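PDB 5UI9: oxidoreductase protein from Agrobacterium radiobacter, which binds NAD in a Rossmann-fold domain and probably catalyses an NAD-dependent oxidation or reduction of a small hydroxy compound, as in other GFO/IDH/MocA oxidoreductases. Local coordinates for residues Ala135-Leu140 with Arg188-Asp193; Gly151-Arg156 with Ile246-Thr251. All coordinates share one frame; numbering follows the deposited sequence.

Contact 1 of 2, residues Ala135-Leu140 with Arg188-Asp193; sequences AVKAVL and RFILGD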
ATOM      1  N   ALA A 135       5.937  19.168  -6.689  1.00 34.17           N
ATOM      2  CA  ALA A 135       7.339  18.746  -6.684  1.00 34.43           C
ATOM      3  C   ALA A 135       7.511  17.290  -7.138  1.00 34.84           C
ATOM      4  O   ALA A 135       8.415  16.990  -7.916  1.00 37.10           O
ATOM      5  CB  ALA A 135       7.954  18.956  -5.311  1.00 34.56           C
ATOM      6  N   VAL A 136       6.645  16.395  -6.665  1.00 34.08           N
ATOM      7  CA  VAL A 136       6.653  14.993  -7.115  1.00 34.54           C
ATOM      8  C   VAL A 136       6.459  14.916  -8.638  1.00 35.69           C
ATOM      9  O   VAL A 136       7.190  14.201  -9.324  1.00 36.37           O
ATOM     10  CB  VAL A 136       5.586  14.138  -6.375  1.00 34.37           C
ATOM     11  CG1 VAL A 136       5.409  12.757  -7.015  1.00 35.27           C
ATOM     12  CG2 VAL A 136       5.952  13.984  -4.904  1.00 33.33           C
ATOM     13  N   LYS A 137       5.484  15.662  -9.154  1.00 37.25           N
ATOM     14  CA  LYS A 137       5.237  15.726 -10.598  1.00 37.54           C
ATOM     15  C   LYS A 137       6.465  16.234 -11.361  1.00 37.71           C
ATOM     16  O   LYS A 137       6.871  15.628 -12.353  1.00 35.01           O
ATOM     17  CB  LYS A 137       4.019  16.609 -10.890  1.00 38.67           C
ATOM     18  CG  LYS A 137       3.633  16.733 -12.361  1.00 42.09           C
ATOM     19  CD  LYS A 137       3.339  15.381 -12.986  1.00 44.29           C
ATOM     20  CE  LYS A 137       2.517  15.531 -14.253  1.00 46.82           C
ATOM     21  NZ  LYS A 137       2.361  14.212 -14.918  1.00 49.52           N
ATOM     22  N   ALA A 138       7.062  17.325 -10.880  1.00 38.27           N
ATOM     23  CA  ALA A 138       8.218  17.933 -11.550  1.00 41.49           C
ATOM     24  C   ALA A 138       9.416  16.993 -11.583  1.00 41.56           C
ATOM     25  O   ALA A 138      10.085  16.890 -12.603  1.00 42.57           O
ATOM     26  CB  ALA A 138       8.597  19.258 -10.898  1.00 41.38           C
ATOM     27  N   VAL A 139       9.671  16.290 -10.479  1.00 42.79           N
ATOM     28  CA  VAL A 139      10.748  15.294 -10.436  1.00 42.73           C
ATOM     29  C   VAL A 139      10.520  14.176 -11.467  1.00 43.34           C
ATOM     30  O   VAL A 139      11.436  13.809 -12.194  1.00 42.26           O
ATOM     31  CB  VAL A 139      10.914  14.668  -9.022  1.00 41.96           C
ATOM     32  CG1 VAL A 139      11.882  13.488  -9.058  1.00 42.24           C
ATOM     33  CG2 VAL A 139      11.402  15.707  -8.017  1.00 42.32           C
ATOM     34  N   LEU A 140       9.307  13.638 -11.510  1.00 44.92           N
ATOM     35  CA  LEU A 140       8.998  12.502 -12.376  1.00 47.41           C
ATOM     36  C   LEU A 140       9.039  12.892 -13.856  1.00 52.29           C
ATOM     37  O   LEU A 140       9.575  12.144 -14.682  1.00 52.02           O
ATOM     38  CB  LEU A 140       7.633  11.920 -12.003  1.00 47.59           C
ATOM     39  CG  LEU A 140       7.152  10.657 -12.722  1.00 48.87           C
ATOM     40  CD1 LEU A 140       8.120   9.501 -12.547  1.00 50.07           C
ATOM     41  CD2 LEU A 140       5.782  10.281 -12.191  1.00 48.71           C
ATOM     42  N   ARG A 188      -3.905   9.961 -10.688  1.00 34.44           N
ATOM     43  CA  ARG A 188      -4.025  10.301 -12.126  1.00 34.80           C
ATOM     44  C   ARG A 188      -3.010  11.339 -12.576  1.00 33.32           C
ATOM     45  O   ARG A 188      -2.365  11.184 -13.610  1.00 34.43           O
ATOM     46  CB  ARG A 188      -5.406  10.872 -12.440  1.00 35.59           C
ATOM     47  CG  ARG A 188      -6.518   9.855 -12.523  1.00 36.65           C
ATOM     48  CD  ARG A 188      -7.782  10.494 -13.081  1.00 37.40           C
ATOM     49  NE  ARG A 188      -7.548  11.117 -14.390  1.00 37.11           N
ATOM     50  CZ  ARG A 188      -7.648  12.417 -14.687  1.00 37.37           C
ATOM     51  NH1 ARG A 188      -8.040  13.333 -13.796  1.00 36.76           N
ATOM     52  NH2 ARG A 188      -7.369  12.807 -15.924  1.00 38.34           N
ATOM     53  N   PHE A 189      -2.909  12.410 -11.798  1.00 32.24           N
ATOM     54  CA  PHE A 189      -1.984  13.511 -12.062  1.00 33.11           C
ATOM     55  C   PHE A 189      -0.544  13.014 -12.207  1.00 33.59           C
ATOM     56  O   PHE A 189       0.163  13.420 -13.119  1.00 33.37           O
ATOM     57  CB  PHE A 189      -2.107  14.543 -10.931  1.00 32.27           C
ATOM     58  CG  PHE A 189      -1.228  15.751 -11.084  1.00 32.02           C
ATOM     59  CD1 PHE A 189      -1.316  16.560 -12.220  1.00 33.01           C
ATOM     60  CD2 PHE A 189      -0.339  16.110 -10.076  1.00 31.55           C
ATOM     61  CE1 PHE A 189      -0.513  17.688 -12.348  1.00 32.77           C
ATOM     62  CE2 PHE A 189       0.465  17.235 -10.197  1.00 32.02           C
ATOM     63  CZ  PHE A 189       0.371  18.032 -11.336  1.00 32.76           C
ATOM     64  N   ILE A 190      -0.128  12.113 -11.311  1.00 33.92           N
ATOM     65  CA  ILE A 190       1.233  11.577 -11.304  1.00 34.03           C
ATOM     66  C   ILE A 190       1.447  10.434 -12.309  1.00 35.55           C
ATOM     67  O   ILE A 190       2.418  10.463 -13.057  1.00 35.59           O
ATOM     68  CB  ILE A 190       1.641  11.110  -9.878  1.00 33.75           C
ATOM     69  CG1 ILE A 190       1.536  12.274  -8.871  1.00 34.51           C
ATOM     70  CG2 ILE A 190       3.048  10.528  -9.868  1.00 33.45           C
ATOM     71  CD1 ILE A 190       2.178  13.575  -9.320  1.00 35.15           C
ATOM     72  N   LEU A 191       0.570   9.429 -12.307  1.00 36.38           N
ATOM     73  CA  LEU A 191       0.782   8.205 -13.114  1.00 38.29           C
ATOM     74  C   LEU A 191      -0.182   8.022 -14.291  1.00 39.09           C
ATOM     75  O   LEU A 191      -0.178   6.963 -14.929  1.00 39.87           O
ATOM     76  CB  LEU A 191       0.726   6.969 -12.209  1.00 37.43           C
ATOM     77  CG  LEU A 191       1.781   6.882 -11.109  1.00 37.01           C
ATOM     78  CD1 LEU A 191       1.544   5.635 -10.274  1.00 36.38           C
ATOM     79  CD2 LEU A 191       3.188   6.877 -11.687  1.00 37.61           C
ATOM     80  N   GLY A 192      -0.978   9.050 -14.597  1.00 39.39           N
ATOM     81  CA  GLY A 192      -1.910   9.008 -15.726  1.00 38.60           C
ATOM     82  C   GLY A 192      -3.215   8.271 -15.463  1.00 38.64           C
ATOM     83  O   GLY A 192      -3.414   7.652 -14.400  1.00 35.79           O
ATOM     84  N   ASP A 193      -4.089   8.315 -16.468  1.00 38.70           N
ATOM     85  CA  ASP A 193      -5.453   7.784 -16.373  1.00 38.93           C
ATOM     86  C   ASP A 193      -5.456   6.276 -16.124  1.00 38.83           C
ATOM     87  O   ASP A 193      -4.490   5.574 -16.456  1.00 39.38           O
ATOM     88  CB  ASP A 193      -6.270   8.107 -17.639  1.00 40.42           C
ATOM     89  CG  ASP A 193      -6.420   9.612 -17.893  1.00 40.51           C
ATOM     90  OD1 ASP A 193      -6.373  10.408 -16.929  1.00 38.85           O
ATOM     91  OD2 ASP A 193      -6.590   9.994 -19.070  1.00 41.05           O
TER

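Contact 2 of 2, residues Gly151-Arg156 with Ile246-Thr251; sequences GRFSFR and IDIDGT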
ATOM      1  N   GLY A 151       3.304   2.863  -7.706  1.00 33.59           N
ATOM      2  CA  GLY A 151       3.136   3.968  -6.769  1.00 33.35           C
ATOM      3  C   GLY A 151       2.254   3.644  -5.586  1.00 32.54           C
ATOM      4  O   GLY A 151       1.454   2.722  -5.633  1.00 32.92           O
ATOM      5  N   ARG A 152       2.432   4.410  -4.514  1.00 31.81           N
ATOM      6  CA  ARG A 152       1.505   4.426  -3.408  1.00 31.96           C
ATOM      7  C   ARG A 152       1.192   5.867  -3.053  1.00 30.08           C
ATOM      8  O   ARG A 152       2.107   6.676  -2.902  1.00 29.95           O
ATOM      9  CB  ARG A 152       2.089   3.726  -2.184  1.00 33.43           C
ATOM     10  CG  ARG A 152       1.086   3.610  -1.040  1.00 34.82           C
ATOM     11  CD  ARG A 152       1.758   3.514   0.313  1.00 36.28           C
ATOM     12  NE  ARG A 152       0.770   3.367   1.382  1.00 37.18           N
ATOM     13  CZ  ARG A 152       1.047   3.393   2.682  1.00 36.46           C
ATOM     14  NH1 ARG A 152       2.290   3.552   3.118  1.00 39.43           N
ATOM     15  NH2 ARG A 152       0.070   3.257   3.559  1.00 36.73           N
ATOM     16  N   PHE A 153      -0.099   6.155  -2.891  1.00 29.55           N
ATOM     17  CA  PHE A 153      -0.604   7.465  -2.513  1.00 28.96           C
ATOM     18  C   PHE A 153      -1.474   7.263  -1.274  1.00 29.00           C
ATOM     19  O   PHE A 153      -2.502   6.596  -1.350  1.00 28.71           O
ATOM     20  CB  PHE A 153      -1.431   8.057  -3.659  1.00 29.59           C
ATOM     21  CG  PHE A 153      -0.702   8.086  -4.974  1.00 30.64           C
ATOM     22  CD1 PHE A 153      -0.703   6.967  -5.814  1.00 32.03           C
ATOM     23  CD2 PHE A 153      -0.006   9.222  -5.375  1.00 30.64           C
ATOM     24  CE1 PHE A 153      -0.019   6.984  -7.020  1.00 32.68           C
ATOM     25  CE2 PHE A 153       0.682   9.242  -6.582  1.00 32.07           C
ATOM     26  CZ  PHE A 153       0.675   8.122  -7.404  1.00 32.62           C
ATOM     27  N   SER A 154      -1.072   7.852  -0.153  1.00 28.14           N
ATOM     28  CA  SER A 154      -1.619   7.503   1.161  1.00 29.29           C
ATOM     29  C   SER A 154      -2.003   8.752   1.955  1.00 28.39           C
ATOM     30  O   SER A 154      -1.207   9.672   2.089  1.00 29.79           O
ATOM     31  CB  SER A 154      -0.582   6.689   1.941  1.00 29.04           C
ATOM     32  OG  SER A 154      -1.107   6.220   3.170  1.00 29.05           O
ATOM     33  N   PHE A 155      -3.235   8.778   2.459  1.00 28.55           N
ATOM     34  CA  PHE A 155      -3.713   9.846   3.336  1.00 28.60           C
ATOM     35  C   PHE A 155      -4.384   9.142   4.501  1.00 29.12           C
ATOM     36  O   PHE A 155      -5.534   8.701   4.385  1.00 27.25           O
ATOM     37  CB  PHE A 155      -4.692  10.754   2.576  1.00 28.83           C
ATOM     38  CG  PHE A 155      -5.142  11.980   3.347  1.00 28.98           C
ATOM     39  CD1 PHE A 155      -6.113  11.892   4.342  1.00 28.84           C
ATOM     40  CD2 PHE A 155      -4.642  13.241   3.026  1.00 29.22           C
ATOM     41  CE1 PHE A 155      -6.535  13.020   5.031  1.00 29.35           C
ATOM     42  CE2 PHE A 155      -5.066  14.370   3.709  1.00 29.17           C
ATOM     43  CZ  PHE A 155      -6.014  14.257   4.713  1.00 29.24           C
ATOM     44  N   ARG A 156      -3.645   8.993   5.597  1.00 28.67           N
ATOM     45  CA  ARG A 156      -4.131   8.292   6.788  1.00 29.28           C
ATOM     46  C   ARG A 156      -4.035   9.263   7.953  1.00 28.90           C
ATOM     47  O   ARG A 156      -2.951   9.746   8.271  1.00 30.54           O
ATOM     48  CB  ARG A 156      -3.312   7.029   7.068  1.00 29.47           C
ATOM     49  CG  ARG A 156      -3.142   6.112   5.862  1.00 29.18           C
ATOM     50  CD  ARG A 156      -2.632   4.732   6.274  1.00 29.28           C
ATOM     51  NE  ARG A 156      -3.716   3.924   6.848  1.00 29.64           N
ATOM     52  CZ  ARG A 156      -4.684   3.327   6.151  1.00 29.69           C
ATOM     53  NH1 ARG A 156      -4.745   3.425   4.821  1.00 30.29           N
ATOM     54  NH2 ARG A 156      -5.622   2.634   6.794  1.00 30.26           N
ATOM     55  N   ILE A 246       3.670   9.774  -0.529  1.00 29.41           N
ATOM     56  CA  ILE A 246       3.771   9.242  -1.886  1.00 30.73           C
ATOM     57  C   ILE A 246       5.073   8.476  -2.096  1.00 31.47           C
ATOM     58  O   ILE A 246       6.160   8.997  -1.827  1.00 32.38           O
ATOM     59  CB  ILE A 246       3.615  10.359  -2.950  1.00 31.67           C
ATOM     60  CG1 ILE A 246       2.225  11.005  -2.833  1.00 31.95           C
ATOM     61  CG2 ILE A 246       3.812   9.788  -4.356  1.00 32.97           C
ATOM     62  CD1 ILE A 246       1.989  12.180  -3.749  1.00 32.29           C
ATOM     63  N   ASP A 247       4.939   7.231  -2.556  1.00 31.48           N
ATOM     64  CA  ASP A 247       6.063   6.419  -3.014  1.00 33.58           C
ATOM     65  C   ASP A 247       5.883   6.212  -4.506  1.00 32.24           C
ATOM     66  O   ASP A 247       4.781   5.898  -4.940  1.00 31.19           O
ATOM     67  CB  ASP A 247       6.079   5.043  -2.334  1.00 35.38           C
ATOM     68  CG  ASP A 247       6.139   5.117  -0.809  1.00 35.99           C
ATOM     69  OD1 ASP A 247       6.288   6.216  -0.234  1.00 37.15           O
ATOM     70  OD2 ASP A 247       6.025   4.049  -0.185  1.00 39.08           O
ATOM     71  N   ILE A 248       6.948   6.407  -5.281  1.00 32.31           N
ATOM     72  CA  ILE A 248       6.972   6.037  -6.693  1.00 32.30           C
ATOM     73  C   ILE A 248       8.245   5.251  -6.970  1.00 33.21           C
ATOM     74  O   ILE A 248       9.329   5.687  -6.579  1.00 32.74           O
ATOM     75  CB  ILE A 248       6.970   7.271  -7.631  1.00 33.57           C
ATOM     76  CG1 ILE A 248       5.865   8.278  -7.264  1.00 33.90           C
ATOM     77  CG2 ILE A 248       6.839   6.837  -9.092  1.00 35.03           C
ATOM     78  CD1 ILE A 248       4.458   7.817  -7.569  1.00 33.70           C
ATOM     79  N   ASP A 249       8.116   4.113  -7.654  1.00 33.83           N
ATOM     80  CA  ASP A 249       9.266   3.358  -8.146  1.00 34.42           C
ATOM     81  C   ASP A 249       9.331   3.472  -9.665  1.00 36.24           C
ATOM     82  O   ASP A 249       8.322   3.285 -10.355  1.00 36.85           O
ATOM     83  CB  ASP A 249       9.165   1.883  -7.752  1.00 35.25           C
ATOM     84  CG  ASP A 249       9.320   1.645  -6.253  1.00 34.82           C
ATOM     85  OD1 ASP A 249       9.476   2.622  -5.482  1.00 32.59           O
ATOM     86  OD2 ASP A 249       9.290   0.453  -5.856  1.00 35.51           O
ATOM     87  N   GLY A 250      10.521   3.786 -10.173  1.00 36.84           N
ATOM     88  CA  GLY A 250      10.779   3.843 -11.607  1.00 38.28           C
ATOM     89  C   GLY A 250      11.949   2.964 -11.994  1.00 39.27           C
ATOM     90  O   GLY A 250      12.659   2.432 -11.133  1.00 36.60           O
ATOM     91  N   THR A 251      12.154   2.824 -13.298  1.00 42.14           N
ATOM     92  CA  THR A 251      13.217   1.963 -13.836  1.00 44.01           C
ATOM     93  C   THR A 251      14.637   2.388 -13.429  1.00 45.61           C
ATOM     94  O   THR A 251      15.527   1.540 -13.341  1.00 45.98           O
ATOM     95  CB  THR A 251      13.159   1.890 -15.378  1.00 45.08           C
ATOM     96  OG1 THR A 251      13.194   3.215 -15.918  1.00 45.59           O
ATOM     97  CG2 THR A 251      11.886   1.177 -15.846  1.00 44.72           C
TER
HETATM   98  O   HOH W   1       4.185   5.256   2.278  1.00 47.56           O

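Contact 1 of 2, residues Ala135-Leu140 with Arg188-Asp193
Lys137 and Ile190 mark the closest backbone approach of two helices, their CA atoms 5.8 Å apart, where the C-terminal part of helix 131-141 meets the last turn of helix 175-191. Lys137 has the largest share of the contact. Its aliphatic chain passes over one face of the Phe189 ring, with CG 3.7 Å from CZ. The chain starts anti to its own amide nitrogen and bends at chi2 (58°), which carries NZ over the ring face to Phe189 O, 2.9 Å away. The ammonium group meets that carbonyl almost head-on (C=O...N 167°), occupying an acceptor in the final helical turn; its distance from the ring allows at most a weak cation-pi attraction. Leu140 CD2 lies 3.6 Å from Ile190 CG2, and Val136 CG1 meets Ile190 CD1 at 4.1 Å, their side chains crossing at about a right angle. Just past the helix, Gly192 turns the chain with positive phi, and Asp193 OD1 takes both NE and NH2 of Arg188, side-on. The two helices pack on the C-terminal domain sheet: Ile190 rests on Phe153 of strand 148-156, Val136 reaches Leu257 of strand 253-258, and Arg188 is tied to Asp318 of helix 316-335.

Contact 2 of 2, residues Gly151-Arg156 with Ile246-Thr251
Arg152 and Asp247 form a hydrogen-bonded pair between neighbouring antiparallel strands in the large mixed sheet of the GFO/IDH/MocA C-terminal domain. The strand axes approach to 4.6 Å and run at 174° to each other. Two backbone bonds join the pair: Arg152 N to Asp247 O at 2.8 Å and Asp247 N to Arg152 O at 2.9 Å. Non-hydrogen-bonded pairs flank it, Gly151 with Ile248 and Phe153 with Ile246. Here CA-H...O contacts supplement the bonds, with Ile246 CA 3.2 Å from Arg152 O.

The apolar contacts lie on the helix-covered face. Phe153 CG stands anti to its carbonyl carbon (chi1 -53°), and the ring leans across to the neighbouring strand. Its CD2 approaches Ile246 CG1 at 3.8 Å, while CZ lies 3.8 Å from Ile248 CD1, so the ring spans both isoleucines obliquely. The same methyl of Ile248 also extends over Gly151, where there is no side chain in its path. Thr183 and Ile186 of helix 175-191 pack against Phe153.

Polar groups occupy the other face, turned toward the second subunit. The extended Arg152 side chain directs NE into a salt bridge with Asp229, and Ser154 CB lies against one face of its guanidinium group. Asp229 also receives Ser154 OG and Arg156 NH1, and could help hold these polar ends in place. Asp249 pairs in a salt bridge with Arg156 of the second subunit, and Arg156 likewise with Asp249 of the second subunit, linking this face to the dimer contact. Between Arg152 and Asp247 the charged atoms stay apart, NH1 and OD2 being 5.0 Å from each other; one water links them weakly, accepting from Arg152 NH1 at 2.7 Å and donating to Asp247 OD2.

Contacts 1 and 2 form successive layers of the C-terminal domain, their centres 10 Å apart: paired helices packed on one face of the mixed sheet, paired strands within it. Their segments alternate along the chain, 135-140, 151-156, 188-193 and 246-251, with helix 131-141 leading directly into strand 148-156. They meet through Ile190 CG2 and Ile248 CD1, 3.8 Å apart, and through Leu191 CD1 and Phe153 CE1. These apolar contacts join the helices to one side of the sheet, while the other side faces the second subunit. Earlier in helix 175-191, Asp178 and His182 belong to the dihydroxy-methylpropanoate pocket, so the same helix connects this packing with the ligand site.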